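Local coordinates for protein serine acetyltransferase 1, putative (Entamoeba histolytica, PDB 7BW9) that binds cysteine and probably transfers an acetyl group from acetyl-CoA to the hydroxyl of L-serine, the step that leads into cysteine biosynthesis, at residues I41-F46 and L62-L67; Q73-A78 and I148-E153; A121-I124 and G129-V132. All coordinates share one frame; numbering follows the deposited sequence.

Contact 1 of 3, residues I41-F46 and L62-L67; sequences IQKILF and LERLSL
R64 lies across the base of the K43 side chain at about a right angle, its CD 3.8 Å from K43 CB, so that the aliphatic part of the arginine rests on the aliphatic part of the lysine. The lysine continues extended beyond CG and carries its ammonium group away from helix 58-79. The arginine bends at chi3 (-79°), which turns its guanidinium to run alongside helix 36-45, toward that helix's C-terminal end. There water 1, lying in the guanidinium plane at its edge, accepts from R64 NH2 at 2.9 Å and donates to K43 O at 2.7 Å, while R64 NH1 is bonded to K55 O. A second water joins K43 NZ and R64 NH1 only weakly; these two nitrogens, K43 NZ and R64 NH1, stand 6.1 Å apart. E31 offers the lysine a weak, long ion pair.

Beside this polar edge, I44 supplies the apolar half. With CG1 anti to its own carbonyl carbon (chi1 -69°), it runs past R64 in the opposite direction, CG1 packing on R64 CB at 4.0 Å, and its CD1 ends 3.9 Å from L65 CD1. L12 of helix 2-17 and F96 of helix 96-113 also pack on I44, whereas L65 meets T8 and S9.

The segment axes approach to 9.6 Å at 142°. These helices run broadly antiparallel but cross steeply, and this pair is apolar on one side and water-bridged on the other, within an all-helical bundle as in the N-terminal domain of serine acetyltransferases.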
loop_
_atom_site.group_PDB
_atom_site.type_symbol
_atom_site.label_atom_id
_atom_site.label_comp_id
_atom_site.label_asym_id
_atom_site.label_seq_id
_atom_site.Cartn_x
_atom_site.Cartn_y
_atom_site.Cartn_z
ATOM N N ILE A 41 -16.642 -12.369 0.943
ATOM C CA ILE A 41 -16.652 -12.708 -0.475
ATOM C C ILE A 41 -15.723 -13.877 -0.736
ATOM O O ILE A 41 -16.052 -14.793 -1.502
ATOM C CB ILE A 41 -16.303 -11.465 -1.320
ATOM C CG1 ILE A 41 -17.487 -10.494 -1.288
ATOM C CG2 ILE A 41 -15.985 -11.837 -2.744
ATOM C CD1 ILE A 41 -17.122 -9.088 -1.609
ATOM N N GLN A 42 -14.572 -13.896 -0.062
ATOM C CA GLN A 42 -13.639 -15.005 -0.227
ATOM C C GLN A 42 -14.281 -16.327 0.160
ATOM O O GLN A 42 -14.177 -17.319 -0.573
ATOM C CB GLN A 42 -12.382 -14.770 0.613
ATOM C CG GLN A 42 -11.414 -13.726 0.025
ATOM C CD GLN A 42 -10.298 -13.380 0.995
ATOM O OE1 GLN A 42 -10.469 -13.465 2.224
ATOM N NE2 GLN A 42 -9.147 -13.011 0.458
ATOM N N LYS A 43 -14.932 -16.363 1.337
ATOM C CA LYS A 43 -15.593 -17.581 1.796
ATOM C C LYS A 43 -16.768 -17.941 0.894
ATOM O O LYS A 43 -17.032 -19.126 0.654
ATOM C CB LYS A 43 -16.072 -17.416 3.243
ATOM C CG LYS A 43 -14.971 -17.116 4.244
ATOM C CD LYS A 43 -15.507 -17.039 5.676
ATOM C CE LYS A 43 -14.385 -16.729 6.663
ATOM N NZ LYS A 43 -14.741 -17.067 8.074
ATOM N N ILE A 44 -17.492 -16.939 0.392
ATOM C CA ILE A 44 -18.615 -17.238 -0.498
ATOM C C ILE A 44 -18.121 -17.818 -1.822
ATOM O O ILE A 44 -18.687 -18.789 -2.338
ATOM C CB ILE A 44 -19.477 -15.985 -0.730
ATOM C CG1 ILE A 44 -20.225 -15.596 0.552
ATOM C CG2 ILE A 44 -20.459 -16.242 -1.861
ATOM C CD1 ILE A 44 -20.684 -14.139 0.584
ATOM N N LEU A 45 -17.061 -17.244 -2.399
ATOM C CA LEU A 45 -16.664 -17.692 -3.735
ATOM C C LEU A 45 -15.818 -18.964 -3.715
ATOM O O LEU A 45 -15.853 -19.738 -4.677
ATOM C CB LEU A 45 -15.896 -16.593 -4.459
ATOM C CG LEU A 45 -16.617 -15.268 -4.699
ATOM C CD1 LEU A 45 -15.612 -14.288 -5.245
ATOM C CD2 LEU A 45 -17.770 -15.443 -5.654
ATOM N N PHE A 46 -15.033 -19.198 -2.670
ATOM C CA PHE A 46 -14.165 -20.374 -2.605
ATOM C C PHE A 46 -14.118 -20.924 -1.193
ATOM O O PHE A 46 -13.084 -20.857 -0.521
ATOM C CB PHE A 46 -12.759 -20.035 -3.087
ATOM C CG PHE A 46 -12.721 -19.545 -4.472
ATOM C CD1 PHE A 46 -12.810 -20.434 -5.527
ATOM C CD2 PHE A 46 -12.603 -18.186 -4.733
ATOM C CE1 PHE A 46 -12.771 -19.981 -6.830
ATOM C CE2 PHE A 46 -12.571 -17.724 -6.035
ATOM C CZ PHE A 46 -12.662 -18.628 -7.086
ATOM N N LEU A 62 -25.714 -19.684 3.088
ATOM C CA LEU A 62 -26.804 -18.724 3.209
ATOM C C LEU A 62 -26.527 -17.713 4.310
ATOM O O LEU A 62 -26.853 -16.528 4.167
ATOM C CB LEU A 62 -28.120 -19.456 3.468
ATOM C CG LEU A 62 -29.359 -18.596 3.713
ATOM C CD1 LEU A 62 -29.744 -17.815 2.464
ATOM C CD2 LEU A 62 -30.532 -19.460 4.223
ATOM N N GLU A 63 -25.931 -18.158 5.420
ATOM C CA GLU A 63 -25.553 -17.221 6.477
ATOM C C GLU A 63 -24.550 -16.197 5.959
ATOM O O GLU A 63 -24.700 -14.992 6.181
ATOM C CB GLU A 63 -24.954 -17.966 7.675
ATOM C CG GLU A 63 -25.958 -18.656 8.583
ATOM C CD GLU A 63 -25.290 -19.658 9.523
ATOM O OE1 GLU A 63 -24.054 -19.547 9.716
ATOM O OE2 GLU A 63 -25.992 -20.549 10.067
ATOM N N ARG A 64 -23.498 -16.668 5.294
ATOM C CA ARG A 64 -22.465 -15.747 4.830
ATOM C C ARG A 64 -23.017 -14.798 3.780
ATOM O O ARG A 64 -22.738 -13.592 3.815
ATOM C CB ARG A 64 -21.276 -16.537 4.298
ATOM C CG ARG A 64 -20.676 -17.407 5.383
ATOM C CD ARG A 64 -19.354 -17.997 5.011
ATOM N NE ARG A 64 -19.513 -19.146 4.144
ATOM C CZ ARG A 64 -19.432 -20.402 4.566
ATOM N NH1 ARG A 64 -19.186 -20.654 5.843
ATOM N NH2 ARG A 64 -19.587 -21.400 3.712
ATOM N N LEU A 65 -23.835 -15.317 2.858
ATOM C CA LEU A 65 -24.426 -14.465 1.835
ATOM C C LEU A 65 -25.304 -13.392 2.464
ATOM O O LEU A 65 -25.220 -12.210 2.097
ATOM C CB LEU A 65 -25.229 -15.317 0.856
ATOM C CG LEU A 65 -25.466 -14.707 -0.524
ATOM C CD1 LEU A 65 -24.137 -14.490 -1.258
ATOM C CD2 LEU A 65 -26.428 -15.579 -1.341
ATOM N N SER A 66 -26.154 -13.795 3.422
ATOM C CA SER A 66 -27.067 -12.866 4.081
ATOM C C SER A 66 -26.316 -11.787 4.837
ATOM O O SER A 66 -26.698 -10.610 4.787
ATOM C CB SER A 66 -27.989 -13.612 5.052
ATOM O OG SER A 66 -28.676 -14.672 4.413
ATOM N N LEU A 67 -25.273 -12.174 5.586
ATOM C CA LEU A 67 -24.468 -11.177 6.288
ATOM C C LEU A 67 -23.816 -10.206 5.309
ATOM O O LEU A 67 -23.777 -8.995 5.553
ATOM C CB LEU A 67 -23.408 -11.867 7.154
ATOM C CG LEU A 67 -22.455 -10.956 7.936
ATOM C CD1 LEU A 67 -23.205 -9.974 8.816
ATOM C CD2 LEU A 67 -21.477 -11.778 8.777
HETATM O O HOH W 1 -19.442 -20.150 1.062
HETATM O O HOH W 2 -17.816 -18.661 8.108
#

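Contact 2 of 3, residues Q73-A78 and I148-E153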
loop_
_atom_site.group_PDB
_atom_site.type_symbol
_atom_site.label_atom_id
_atom_site.label_comp_id
_atom_site.label_asym_id
_atom_site.label_seq_id
_atom_site.Cartn_x
_atom_site.Cartn_y
_atom_site.Cartn_z
ATOM N N GLN A 73 -26.378 -3.582 2.162
ATOM C CA GLN A 73 -27.630 -2.837 2.180
ATOM C C GLN A 73 -27.587 -1.725 3.222
ATOM O O GLN A 73 -27.993 -0.590 2.945
ATOM C CB GLN A 73 -28.804 -3.788 2.425
ATOM C CG GLN A 73 -30.124 -3.064 2.667
ATOM C CD GLN A 73 -31.351 -3.874 2.267
ATOM O OE1 GLN A 73 -31.250 -5.010 1.791
ATOM N NE2 GLN A 73 -32.525 -3.278 2.453
ATOM N N ASN A 74 -27.045 -2.010 4.407
ATOM C CA ASN A 74 -26.990 -0.979 5.441
ATOM C C ASN A 74 -26.069 0.175 5.062
ATOM O O ASN A 74 -26.350 1.325 5.420
ATOM C CB ASN A 74 -26.557 -1.583 6.777
ATOM C CG ASN A 74 -27.592 -2.532 7.341
ATOM O OD1 ASN A 74 -28.745 -2.541 6.897
ATOM N ND2 ASN A 74 -27.190 -3.339 8.324
ATOM N N SER A 75 -24.967 -0.097 4.360
ATOM C CA SER A 75 -24.091 1.002 3.969
ATOM C C SER A 75 -24.720 1.852 2.875
ATOM O O SER A 75 -24.572 3.082 2.878
ATOM C CB SER A 75 -22.734 0.467 3.522
ATOM O OG SER A 75 -22.261 -0.502 4.440
ATOM N N ILE A 76 -25.407 1.222 1.916
ATOM C CA ILE A 76 -26.000 1.993 0.825
ATOM C C ILE A 76 -27.134 2.868 1.350
ATOM O O ILE A 76 -27.248 4.044 0.977
ATOM C CB ILE A 76 -26.461 1.066 -0.317
ATOM C CG1 ILE A 76 -25.254 0.363 -0.952
ATOM C CG2 ILE A 76 -27.203 1.860 -1.385
ATOM C CD1 ILE A 76 -25.627 -0.707 -1.944
ATOM N N GLU A 77 -27.965 2.322 2.252
ATOM C CA GLU A 77 -29.009 3.108 2.908
ATOM C C GLU A 77 -28.445 4.359 3.553
ATOM O O GLU A 77 -29.030 5.442 3.438
ATOM C CB GLU A 77 -29.707 2.281 3.982
ATOM C CG GLU A 77 -30.653 1.238 3.472
ATOM C CD GLU A 77 -31.572 0.719 4.561
ATOM O OE1 GLU A 77 -31.808 1.450 5.553
ATOM O OE2 GLU A 77 -32.036 -0.433 4.432
ATOM N N ALA A 78 -27.319 4.222 4.261
ATOM C CA ALA A 78 -26.737 5.364 4.954
ATOM C C ALA A 78 -26.436 6.495 3.985
ATOM O O ALA A 78 -26.697 7.666 4.285
ATOM C CB ALA A 78 -25.476 4.935 5.707
ATOM N N ILE A 148 -23.166 5.180 -6.197
ATOM C CA ILE A 148 -21.800 5.580 -6.498
ATOM C C ILE A 148 -20.979 5.798 -5.233
ATOM O O ILE A 148 -19.748 5.703 -5.287
ATOM C CB ILE A 148 -21.763 6.823 -7.403
ATOM C CG1 ILE A 148 -22.292 8.055 -6.663
ATOM C CG2 ILE A 148 -22.546 6.558 -8.682
ATOM C CD1 ILE A 148 -22.295 9.303 -7.500
ATOM N N GLU A 149 -21.625 6.027 -4.088
ATOM C CA GLU A 149 -20.891 6.356 -2.873
ATOM C C GLU A 149 -20.343 5.107 -2.189
ATOM O O GLU A 149 -19.145 5.032 -1.889
ATOM C CB GLU A 149 -21.783 7.134 -1.912
ATOM C CG GLU A 149 -22.461 8.365 -2.496
ATOM C CD GLU A 149 -21.715 9.668 -2.230
ATOM O OE1 GLU A 149 -20.914 9.727 -1.271
ATOM O OE2 GLU A 149 -21.942 10.641 -2.985
ATOM N N TYR A 150 -21.201 4.119 -1.908
ATOM C CA TYR A 150 -20.710 2.966 -1.160
ATOM C C TYR A 150 -19.801 2.095 -2.020
ATOM O O TYR A 150 -18.820 1.545 -1.515
ATOM C CB TYR A 150 -21.851 2.128 -0.577
ATOM C CG TYR A 150 -21.315 0.793 -0.104
ATOM C CD1 TYR A 150 -20.516 0.704 1.031
ATOM C CD2 TYR A 150 -21.514 -0.354 -0.850
ATOM C CE1 TYR A 150 -19.989 -0.507 1.438
ATOM C CE2 TYR A 150 -20.994 -1.561 -0.460
ATOM C CZ TYR A 150 -20.235 -1.641 0.677
ATOM O OH TYR A 150 -19.733 -2.868 1.036
ATOM N N SER A 151 -20.105 1.949 -3.316
ATOM C CA SER A 151 -19.211 1.186 -4.186
ATOM C C SER A 151 -17.797 1.780 -4.207
ATOM O O SER A 151 -16.816 1.038 -4.337
ATOM C CB SER A 151 -19.793 1.104 -5.598
ATOM O OG SER A 151 -19.880 2.379 -6.202
ATOM N N ARG A 152 -17.676 3.102 -4.040
ATOM C CA ARG A 152 -16.361 3.737 -3.992
ATOM C C ARG A 152 -15.674 3.470 -2.663
ATOM O O ARG A 152 -14.485 3.122 -2.624
ATOM C CB ARG A 152 -16.487 5.244 -4.232
ATOM C CG ARG A 152 -15.158 5.998 -4.137
ATOM C CD ARG A 152 -14.244 5.668 -5.325
ATOM N NE ARG A 152 -12.893 6.211 -5.183
ATOM C CZ ARG A 152 -12.519 7.422 -5.592
ATOM N NH1 ARG A 152 -13.398 8.237 -6.162
ATOM N NH2 ARG A 152 -11.271 7.830 -5.417
ATOM N N GLU A 153 -16.405 3.656 -1.558
ATOM C CA GLU A 153 -15.905 3.284 -0.240
ATOM C C GLU A 153 -15.409 1.840 -0.233
ATOM O O GLU A 153 -14.318 1.538 0.266
ATOM C CB GLU A 153 -17.011 3.483 0.801
ATOM C CG GLU A 153 -16.561 3.358 2.249
ATOM C CD GLU A 153 -17.741 3.354 3.226
ATOM O OE1 GLU A 153 -18.199 4.451 3.620
ATOM O OE2 GLU A 153 -18.225 2.255 3.579
#
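Two helical turns, from helix 58-79 and helix 148-162, come close enough to bring the CA atoms of I76 and Y150 to 5.7 Å. The Y150 ring lies between them. Its CG is anti to the backbone N (chi1 167°), which directs the ring along helix 58-79, back toward that helix's N-terminal end, where two neighbouring residues meet it. S75 approaches CD1 and CE1 obliquely: its CB comes closest, 3.3 Å from Y150 CD1, a tight contact, with OG also lying by CE1. On the CD2 side the I76 chain crosses the tyrosine at about a right angle, with CG1 3.8 Å from Y150 CD2 and also packed against Y150 CB.

S75 OG is turned back to bond H71 O of its own helix. Y150 OH reaches beyond the interface to E37 OE2, while I72, Y79 and L142 also pack on the tyrosine. E153, one turn further along, bonds Y79 and forms a salt bridge with R125 of the second subunit, placing this pair of helices beside a subunit interface. Across the two segments themselves no hydrogen bond forms: both hydroxyls are bonded to residues outside them, so their polar needs are met while the buried contact is mainly carbon on carbon.

Contact 3 of 3, residues A121-I124 and G129-V132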
loop_
_atom_site.group_PDB
_atom_site.type_symbol
_atom_site.label_atom_id
_atom_site.label_comp_id
_atom_site.label_asym_id
_atom_site.label_seq_id
_atom_site.Cartn_x
_atom_site.Cartn_y
_atom_site.Cartn_z
ATOM N N ALA A 121 -4.438 -22.705 -5.410
ATOM C CA ALA A 121 -4.558 -22.361 -3.993
ATOM C C ALA A 121 -3.763 -21.101 -3.667
ATOM O O ALA A 121 -4.290 -20.159 -3.059
ATOM C CB ALA A 121 -4.081 -23.526 -3.125
ATOM N N MET A 122 -2.490 -21.073 -4.065
ATOM C CA MET A 122 -1.654 -19.902 -3.831
ATOM C C MET A 122 -2.305 -18.656 -4.416
ATOM O O MET A 122 -2.411 -17.621 -3.749
ATOM C CB MET A 122 -0.272 -20.126 -4.444
ATOM C CG MET A 122 0.542 -18.842 -4.639
ATOM S SD MET A 122 2.033 -19.060 -5.646
ATOM C CE MET A 122 2.876 -20.336 -4.731
ATOM N N ILE A 123 -2.781 -18.760 -5.658
ATOM C CA ILE A 123 -3.408 -17.624 -6.327
ATOM C C ILE A 123 -4.653 -17.192 -5.566
ATOM O O ILE A 123 -4.859 -16.003 -5.292
ATOM C CB ILE A 123 -3.730 -17.980 -7.794
ATOM C CG1 ILE A 123 -2.444 -18.249 -8.575
ATOM C CG2 ILE A 123 -4.542 -16.878 -8.480
ATOM C CD1 ILE A 123 -2.670 -19.010 -9.840
ATOM N N ILE A 124 -5.488 -18.158 -5.193
ATOM C CA ILE A 124 -6.763 -17.821 -4.578
ATOM C C ILE A 124 -6.544 -17.188 -3.213
ATOM O O ILE A 124 -7.227 -16.231 -2.836
ATOM C CB ILE A 124 -7.646 -19.074 -4.482
ATOM C CG1 ILE A 124 -8.115 -19.504 -5.874
ATOM C CG2 ILE A 124 -8.824 -18.813 -3.547
ATOM C CD1 ILE A 124 -8.892 -20.825 -5.879
ATOM N N GLY A 129 -4.031 -9.187 -6.898
ATOM C CA GLY A 129 -4.758 -8.849 -8.111
ATOM C C GLY A 129 -6.063 -9.605 -8.238
ATOM O O GLY A 129 -7.021 -9.101 -8.833
ATOM N N ILE A 130 -6.114 -10.817 -7.677
ATOM C CA ILE A 130 -7.348 -11.586 -7.619
ATOM C C ILE A 130 -8.280 -10.995 -6.575
ATOM O O ILE A 130 -9.485 -10.846 -6.809
ATOM C CB ILE A 130 -7.046 -13.068 -7.314
ATOM C CG1 ILE A 130 -6.232 -13.700 -8.438
ATOM C CG2 ILE A 130 -8.328 -13.833 -7.064
ATOM C CD1 ILE A 130 -6.875 -13.609 -9.795
ATOM N N HIS A 131 -7.742 -10.643 -5.408
ATOM C CA HIS A 131 -8.603 -10.110 -4.354
ATOM C C HIS A 131 -9.227 -8.796 -4.786
ATOM O O HIS A 131 -10.399 -8.538 -4.494
ATOM C CB HIS A 131 -7.829 -9.945 -3.040
ATOM C CG HIS A 131 -7.345 -11.246 -2.469
ATOM N ND1 HIS A 131 -6.345 -11.321 -1.524
ATOM C CD2 HIS A 131 -7.722 -12.521 -2.726
ATOM C CE1 HIS A 131 -6.124 -12.591 -1.223
ATOM N NE2 HIS A 131 -6.949 -13.339 -1.936
ATOM N N VAL A 132 -8.481 -7.967 -5.515
ATOM C CA VAL A 132 -9.060 -6.684 -5.910
ATOM C C VAL A 132 -10.198 -6.903 -6.901
ATOM O O VAL A 132 -11.181 -6.154 -6.900
ATOM C CB VAL A 132 -7.973 -5.732 -6.463
ATOM C CG1 VAL A 132 -7.549 -6.125 -7.875
ATOM C CG2 VAL A 132 -8.475 -4.291 -6.467
#
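This is a short-range contact between consecutive helices, 120-126 and 128-144, at the short connection where the chain passes from one to the other inside the helical domain. Only four residues separate the segments, and the nearest CA pair, I124 and I130, is 7.0 Å apart. One hydrogen bond and one apolar pair join them.

The bond comes from a side chain to the backbone. H131 NE2 donates to I124 O at 3.0 Å, somewhat bent with an N-H...O angle of 152°, and the acceptor lies near the plane of the imidazole at its edge. Relative to the carbonyl, the donor is tilted 33° from the peptide plane. The H131 ring is brought there with CG anti to its carbonyl carbon (chi1 -64°), which swings it back beside the backbone N toward the preceding helix. Because I124 lies near the end of helix 120-126, its carbonyl oxygen is met here by a group from the following helix. Since a carbonyl oxygen can only accept, NE2 must carry a hydrogen here.

Alongside, I123 and I130 touch through single branches: I123 CG2, which is anti to its backbone N, meets I130 CG1 at 3.6 Å, the two side chains crossing obliquely. I130 CG1 also approaches I123 O at 4.1 Å. The CB of I124 leaves the backbone away from helix 128-144, and its side chain packs on F46, F49, F50 and I107. I107 of helix 96-113 touches I130 as well, while A110 and Y111 of that helix cover I123. M122 packs on E149 of the third subunit.

The pattern belongs to a tight connection between consecutive helices, closed by a side-chain-to-backbone bond and buried against a third helix, within the helical domain that precedes the left-handed beta-helix.

Contacts 1 and 2 share helix 58-79, at different levels along it: their centres lie about 19 Å apart, with nearest atoms about 7 Å apart and no touch. Contact 3 meets contact 1 directly, although their centres are about 17 Å apart: Q42 NE2 packs 3.3 Å from H131 NE2, and F46 CD1 lies 4.0 Å from I124 CD1. Contacts 2 and 3 do not touch, but the loop closed by contact 2 encloses contact 3, and helix 128-144 leads on to helix 148-162. A bound cysteine lies about 10 Å from the I123 side chain, so contact 3 neighbours a pocket without lining it; D114, P115 and A116, which line a cysteine pocket, come shortly before it in the chain.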